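Local coordinates for protein aspartate aminotransferase (PDB 3NRA) that probably catalyses the pyridoxal-phosphate-dependent transfer of an amino group from L-aspartate to 2-oxoglutarate, giving oxaloacetate and L-glutamate, at residues P342-L347 with D378-N383; K356-Q361 with R396-L401. All blocks are in the same frame, centred on the assembly; numbering follows the deposited sequence.

Two neighbouring contacts illustrate how a sheet and its covering helices divide the work of holding a domain together. Interaction 1 joins a loop to the start of strand 380-383 chiefly through backbone hydrogen bonds, with a water-linked carboxylate at its more open end. Interaction 2 crosses helices 351-362 and 388-404 with no hydrogen bond between its segments, and relies on aliphatic packing. Both are mainly buried, and their centres lie about 12 Å apart. They meet where Leu382 CD2 packs on Ile398 CD1 at 4.1 Å. In sequence the segments alternate, 342-347, 356-361, 378-383 and then 396-401, so the two connections interlock along the chain.

Interaction 1: P342-L347 with D378-N383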
loop_
_atom_site.group_PDB
_atom_site.type_symbol
_atom_site.label_atom_id
_atom_site.label_comp_id
_atom_site.label_asym_id
_atom_site.label_seq_id
_atom_site.Cartn_x
_atom_site.Cartn_y
_atom_site.Cartn_z
ATOM N N PRO B 342 2.363 29.781 -7.277
ATOM C CA PRO B 342 2.066 31.089 -7.807
ATOM C C PRO B 342 0.621 31.245 -8.299
ATOM O O PRO B 342 0.073 30.331 -8.913
ATOM C CB PRO B 342 3.048 31.225 -8.961
ATOM C CG PRO B 342 3.406 29.881 -9.308
ATOM C CD PRO B 342 3.451 29.158 -8.021
ATOM N N ARG B 343 0.012 32.380 -7.961
ATOM C CA ARG B 343 -1.285 32.777 -8.483
ATOM C C ARG B 343 -1.052 33.613 -9.711
ATOM O O ARG B 343 -0.410 34.655 -9.642
ATOM C CB ARG B 343 -2.057 33.586 -7.440
ATOM C CG ARG B 343 -3.517 33.763 -7.770
ATOM C CD ARG B 343 -4.255 34.586 -6.719
ATOM N NE ARG B 343 -3.687 35.933 -6.620
ATOM C CZ ARG B 343 -4.140 36.890 -5.826
ATOM N NH1 ARG B 343 -5.203 36.697 -5.042
ATOM N NH2 ARG B 343 -3.532 38.046 -5.815
ATOM N N LEU B 344 -1.581 33.157 -10.845
ATOM C CA LEU B 344 -1.337 33.795 -12.129
ATOM C C LEU B 344 -2.392 34.875 -12.396
ATOM O O LEU B 344 -3.508 34.797 -11.869
ATOM C CB LEU B 344 -1.379 32.733 -13.252
ATOM C CG LEU B 344 -0.425 31.542 -13.107
ATOM C CD1 LEU B 344 -0.495 30.648 -14.321
ATOM C CD2 LEU B 344 1.031 32.022 -12.865
ATOM N N PRO B 345 -2.078 35.840 -13.278
ATOM C CA PRO B 345 -3.077 36.840 -13.673
ATOM C C PRO B 345 -4.142 36.330 -14.613
ATOM O O PRO B 345 -4.107 35.174 -15.047
ATOM C CB PRO B 345 -2.243 37.921 -14.365
ATOM C CG PRO B 345 -1.044 37.239 -14.841
ATOM C CD PRO B 345 -0.760 36.125 -13.872
ATOM N N LYS B 346 -5.116 37.187 -14.893
ATOM C CA LYS B 346 -6.152 36.918 -15.906
ATOM C C LYS B 346 -5.485 36.696 -17.262
ATOM O O LYS B 346 -4.706 37.526 -17.694
ATOM C CB LYS B 346 -7.106 38.122 -15.982
ATOM C CG LYS B 346 -8.329 37.940 -16.871
ATOM C CD LYS B 346 -9.017 39.284 -17.127
ATOM N N LEU B 347 -5.773 35.570 -17.909
ATOM C CA LEU B 347 -5.183 35.239 -19.188
ATOM C C LEU B 347 -6.299 35.160 -20.186
ATOM O O LEU B 347 -7.470 35.065 -19.807
ATOM C CB LEU B 347 -4.465 33.902 -19.111
ATOM C CG LEU B 347 -3.386 33.708 -18.046
ATOM C CD1 LEU B 347 -2.829 32.255 -18.096
ATOM C CD2 LEU B 347 -2.260 34.719 -18.195
ATOM N N ASP B 378 -6.817 29.478 -10.513
ATOM C CA ASP B 378 -5.857 30.304 -11.282
ATOM C C ASP B 378 -4.432 30.248 -10.738
ATOM O O ASP B 378 -3.569 30.960 -11.217
ATOM C CB ASP B 378 -6.356 31.778 -11.471
ATOM C CG ASP B 378 -6.586 32.520 -10.157
ATOM O OD1 ASP B 378 -6.421 31.932 -9.051
ATOM O OD2 ASP B 378 -6.975 33.709 -10.241
ATOM N N SER B 379 -4.183 29.335 -9.786
ATOM C CA SER B 379 -2.815 28.990 -9.351
ATOM C C SER B 379 -2.320 27.681 -9.969
ATOM O O SER B 379 -3.106 26.888 -10.432
ATOM C CB SER B 379 -2.769 28.916 -7.817
ATOM O OG SER B 379 -3.110 30.195 -7.271
ATOM N N VAL B 380 -0.994 27.508 -10.004
ATOM C CA VAL B 380 -0.375 26.251 -10.367
ATOM C C VAL B 380 0.692 25.912 -9.326
ATOM O O VAL B 380 1.242 26.812 -8.695
ATOM C CB VAL B 380 0.291 26.304 -11.779
ATOM C CG1 VAL B 380 -0.781 26.552 -12.878
ATOM C CG2 VAL B 380 1.430 27.392 -11.831
ATOM N N ARG B 381 0.925 24.614 -9.098
ATOM C CA ARG B 381 1.958 24.187 -8.165
ATOM C C ARG B 381 3.203 23.747 -8.931
ATOM O O ARG B 381 3.101 23.068 -9.954
ATOM C CB ARG B 381 1.480 23.044 -7.268
ATOM C CG ARG B 381 2.301 22.903 -6.012
ATOM C CD ARG B 381 2.102 21.608 -5.329
ATOM N NE ARG B 381 2.553 20.490 -6.171
ATOM C CZ ARG B 381 2.291 19.207 -5.936
ATOM N NH1 ARG B 381 1.632 18.839 -4.851
ATOM N NH2 ARG B 381 2.753 18.269 -6.780
ATOM N N LEU B 382 4.370 24.147 -8.405
ATOM C CA LEU B 382 5.658 23.695 -8.872
ATOM C C LEU B 382 6.336 22.965 -7.755
ATOM O O LEU B 382 6.414 23.478 -6.660
ATOM C CB LEU B 382 6.510 24.886 -9.273
ATOM C CG LEU B 382 6.232 25.499 -10.654
ATOM C CD1 LEU B 382 4.917 26.215 -10.665
ATOM C CD2 LEU B 382 7.373 26.458 -11.064
ATOM N N ASN B 383 6.855 21.778 -8.027
ATOM C CA ASN B 383 7.847 21.188 -7.141
ATOM C C ASN B 383 9.226 21.585 -7.658
ATOM O O ASN B 383 9.647 21.123 -8.724
ATOM C CB ASN B 383 7.691 19.647 -7.062
ATOM C CG ASN B 383 8.709 18.994 -6.112
ATOM O OD1 ASN B 383 9.879 19.378 -6.081
ATOM N ND2 ASN B 383 8.259 17.986 -5.351
HETATM O O HOH W 1 -6.305 35.045 -12.622
#
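Arg343 and Ser379 face each other as a non-hydrogen-bonded antiparallel pair, their CA atoms 4.2 Å apart, with one backbone bond on each flank. Val380 N reaches Pro342 O at 3.2 Å, meeting the carbonyl nearly end-on (C=O...N 166°). On the other flank Leu344 N binds Asp378 O at 3.0 Å, tilted 27° from that carbonyl's plane. The pairing is not continued at Pro342, whose ring nitrogen sits 3.5 Å from Val380 O but has no hydrogen to offer; the ring's CD rests against that oxygen instead. Beyond it, CG of the same ring meets Val380 CG2 at 4.1 Å, the two side chains crossing at about a right angle, while Leu382 CD1 closes in on the same ring carbon. Leu344 CD1 lies near Val380 CG1, and both residues also pack against helix 351-362, on Phe354 and Val355 respectively.

The more open end is polar. Asp378 CG stands between its backbone N and carbonyl carbon (chi1 60°), which sets the carboxylate alongside Arg343 of segment 342-347. Its OD1 lies beside the aliphatic part of Arg343, 3.7 Å from CG; the two side chains run alongside and point the same way, yet their charged atoms do not touch. A water donates to Asp378 OD2 at 2.8 Å and to Leu344 O at 2.9 Å, tying the carboxylate to the opposite backbone. With an alanine in place of Asp378 the carboxylate is gone, and the water, left with Leu344 O alone of these two acceptors, would probably be held less firmly. The arrangement is a single antiparallel bridge prolonging the pairing of strands 339-340 and 380-383 in the mixed sheet of the aminotransferase small domain.

Interaction 2: K356-Q361 with R396-L401; sequences KILRLQ and RRIVTL
Arg396 O is gripped twice within its own helix: Thr400 OG1 donates to it at 2.9 Å and Thr400 N at 3.1 Å, reaching it from opposite faces of the carbonyl plane. The side-chain bond ties the threonine back to the preceding turn, while Ile398 and Leu401 of the same helix meet helix 351-362. Leu401 is the main link. Its CD1 presses on Gln361 CB at 3.7 Å and also approaches Leu358 CD2 at 4.1 Å, with the carbonyl oxygen of Ile357 close by. Its other branch, CD2, lies 4.0 Å from Gln361 OE1.

The two helix segments cross at 118° with their axes 10.5 Å apart, and they belong to the alpha/beta small domain of this aminotransferase family. Together they pack over one face of its sheet, where Leu358 rests on Val366 and Ile398 on Val364.

Between the helices, Leu358 sends CD2 against Ile398, 4.0 Å from its CA and 4.1 Å from its CG2. Ile398 CG2 stands anti to its own backbone N, beside the carbonyl carbon, and is the branch that receives the leucine.

Gln361 contributes its aliphatic base to the packing and spends its amide on other partners: OE1 is hydrogen-bonded to Tyr405 OH and NE2 to Arg33 O. Its CG leans beside the backbone N (chi1 -63°), and the chain beyond runs extended to those partners. Arg397 adds a polar tie at the C-terminal end of helix 351-362, its NE bonding to Ala362 O.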
loop_
_atom_site.group_PDB
_atom_site.type_symbol
_atom_site.label_atom_id
_atom_site.label_comp_id
_atom_site.label_asym_id
_atom_site.label_seq_id
_atom_site.Cartn_x
_atom_site.Cartn_y
_atom_site.Cartn_z
ATOM N N LYS B 356 -2.046 23.099 -20.193
ATOM C CA LYS B 356 -1.747 22.347 -21.413
ATOM C C LYS B 356 -0.782 23.114 -22.310
ATOM O O LYS B 356 0.155 22.542 -22.846
ATOM C CB LYS B 356 -3.016 22.028 -22.167
ATOM C CG LYS B 356 -3.947 21.065 -21.408
ATOM C CD LYS B 356 -5.272 20.864 -22.111
ATOM C CE LYS B 356 -6.120 19.784 -21.391
ATOM N NZ LYS B 356 -7.195 19.238 -22.287
ATOM N N ILE B 357 -0.991 24.424 -22.413
ATOM C CA ILE B 357 -0.168 25.285 -23.250
ATOM C C ILE B 357 1.282 25.403 -22.724
ATOM O O ILE B 357 2.230 25.413 -23.496
ATOM C CB ILE B 357 -0.866 26.687 -23.417
ATOM C CG1 ILE B 357 -2.016 26.562 -24.426
ATOM C CG2 ILE B 357 0.110 27.763 -23.849
ATOM C CD1 ILE B 357 -2.951 27.725 -24.457
ATOM N N LEU B 358 1.448 25.435 -21.414
ATOM C CA LEU B 358 2.785 25.427 -20.809
ATOM C C LEU B 358 3.585 24.193 -21.209
ATOM O O LEU B 358 4.774 24.286 -21.494
ATOM C CB LEU B 358 2.689 25.485 -19.295
ATOM C CG LEU B 358 2.375 26.812 -18.673
ATOM C CD1 LEU B 358 2.291 26.638 -17.148
ATOM C CD2 LEU B 358 3.439 27.904 -19.060
ATOM N N ARG B 359 2.911 23.053 -21.252
ATOM C CA ARG B 359 3.518 21.808 -21.670
ATOM C C ARG B 359 3.797 21.807 -23.190
ATOM O O ARG B 359 4.908 21.490 -23.621
ATOM C CB ARG B 359 2.604 20.635 -21.285
ATOM C CG ARG B 359 3.160 19.300 -21.602
ATOM C CD ARG B 359 2.525 18.232 -20.766
ATOM N NE ARG B 359 3.137 16.919 -21.042
ATOM C CZ ARG B 359 2.611 15.945 -21.811
ATOM N NH1 ARG B 359 1.413 16.078 -22.410
ATOM N NH2 ARG B 359 3.285 14.802 -21.962
ATOM N N LEU B 360 2.807 22.221 -23.973
ATOM C CA LEU B 360 2.944 22.289 -25.454
ATOM C C LEU B 360 4.038 23.259 -25.925
ATOM O O LEU B 360 4.866 22.902 -26.766
ATOM C CB LEU B 360 1.622 22.702 -26.088
ATOM C CG LEU B 360 1.444 22.240 -27.520
ATOM C CD1 LEU B 360 0.967 20.787 -27.509
ATOM C CD2 LEU B 360 0.455 23.150 -28.288
ATOM N N GLN B 361 4.058 24.465 -25.364
ATOM C CA GLN B 361 4.910 25.564 -25.892
ATOM C C GLN B 361 6.178 25.882 -25.059
ATOM O O GLN B 361 7.018 26.643 -25.516
ATOM C CB GLN B 361 4.068 26.838 -26.020
ATOM C CG GLN B 361 2.910 26.716 -27.016
ATOM C CD GLN B 361 2.405 28.062 -27.451
ATOM O OE1 GLN B 361 1.905 28.858 -26.626
ATOM N NE2 GLN B 361 2.555 28.358 -28.738
ATOM N N ARG B 396 11.473 31.031 -16.481
ATOM C CA ARG B 396 11.477 32.171 -17.392
ATOM C C ARG B 396 10.605 31.932 -18.619
ATOM O O ARG B 396 9.956 32.859 -19.110
ATOM C CB ARG B 396 12.898 32.529 -17.795
ATOM C CG ARG B 396 13.677 33.111 -16.624
ATOM C CD ARG B 396 14.930 33.790 -17.020
ATOM N NE ARG B 396 14.730 34.823 -18.037
ATOM C CZ ARG B 396 15.713 35.558 -18.540
ATOM N NH1 ARG B 396 16.966 35.421 -18.074
ATOM N NH2 ARG B 396 15.449 36.451 -19.483
ATOM N N ARG B 397 10.536 30.662 -19.083
ATOM C CA ARG B 397 9.605 30.302 -20.158
ATOM C C ARG B 397 8.136 30.440 -19.688
ATOM O O ARG B 397 7.263 30.864 -20.470
ATOM C CB ARG B 397 9.877 28.865 -20.692
ATOM C CG ARG B 397 11.278 28.657 -21.284
ATOM C CD ARG B 397 11.342 27.451 -22.234
ATOM N NE ARG B 397 11.107 26.182 -21.556
ATOM C CZ ARG B 397 12.008 25.532 -20.806
ATOM N NH1 ARG B 397 13.256 26.024 -20.610
ATOM N NH2 ARG B 397 11.671 24.372 -20.238
ATOM N N ILE B 398 7.856 30.093 -18.430
ATOM C CA ILE B 398 6.483 30.219 -17.905
ATOM C C ILE B 398 6.031 31.666 -17.977
ATOM O O ILE B 398 4.932 31.960 -18.483
ATOM C CB ILE B 398 6.341 29.759 -16.431
ATOM C CG1 ILE B 398 6.616 28.256 -16.297
ATOM C CG2 ILE B 398 4.887 30.077 -15.900
ATOM C CD1 ILE B 398 6.416 27.678 -14.832
ATOM N N VAL B 399 6.874 32.579 -17.478
ATOM C CA VAL B 399 6.480 33.993 -17.388
ATOM C C VAL B 399 6.384 34.644 -18.771
ATOM O O VAL B 399 5.443 35.386 -19.015
ATOM C CB VAL B 399 7.374 34.825 -16.437
ATOM C CG1 VAL B 399 7.360 34.223 -15.004
ATOM C CG2 VAL B 399 8.751 34.954 -16.964
ATOM N N THR B 400 7.306 34.288 -19.695
ATOM C CA THR B 400 7.202 34.668 -21.125
ATOM C C THR B 400 5.807 34.286 -21.712
ATOM O O THR B 400 5.140 35.124 -22.349
ATOM C CB THR B 400 8.300 33.996 -21.971
ATOM O OG1 THR B 400 9.581 34.385 -21.495
ATOM C CG2 THR B 400 8.175 34.382 -23.465
ATOM N N LEU B 401 5.355 33.063 -21.428
ATOM C CA LEU B 401 4.031 32.612 -21.883
ATOM C C LEU B 401 2.892 33.266 -21.130
ATOM O O LEU B 401 1.854 33.562 -21.733
ATOM C CB LEU B 401 3.898 31.085 -21.833
ATOM C CG LEU B 401 4.687 30.348 -22.937
ATOM C CD1 LEU B 401 4.365 28.873 -22.984
ATOM C CD2 LEU B 401 4.459 30.973 -24.303
#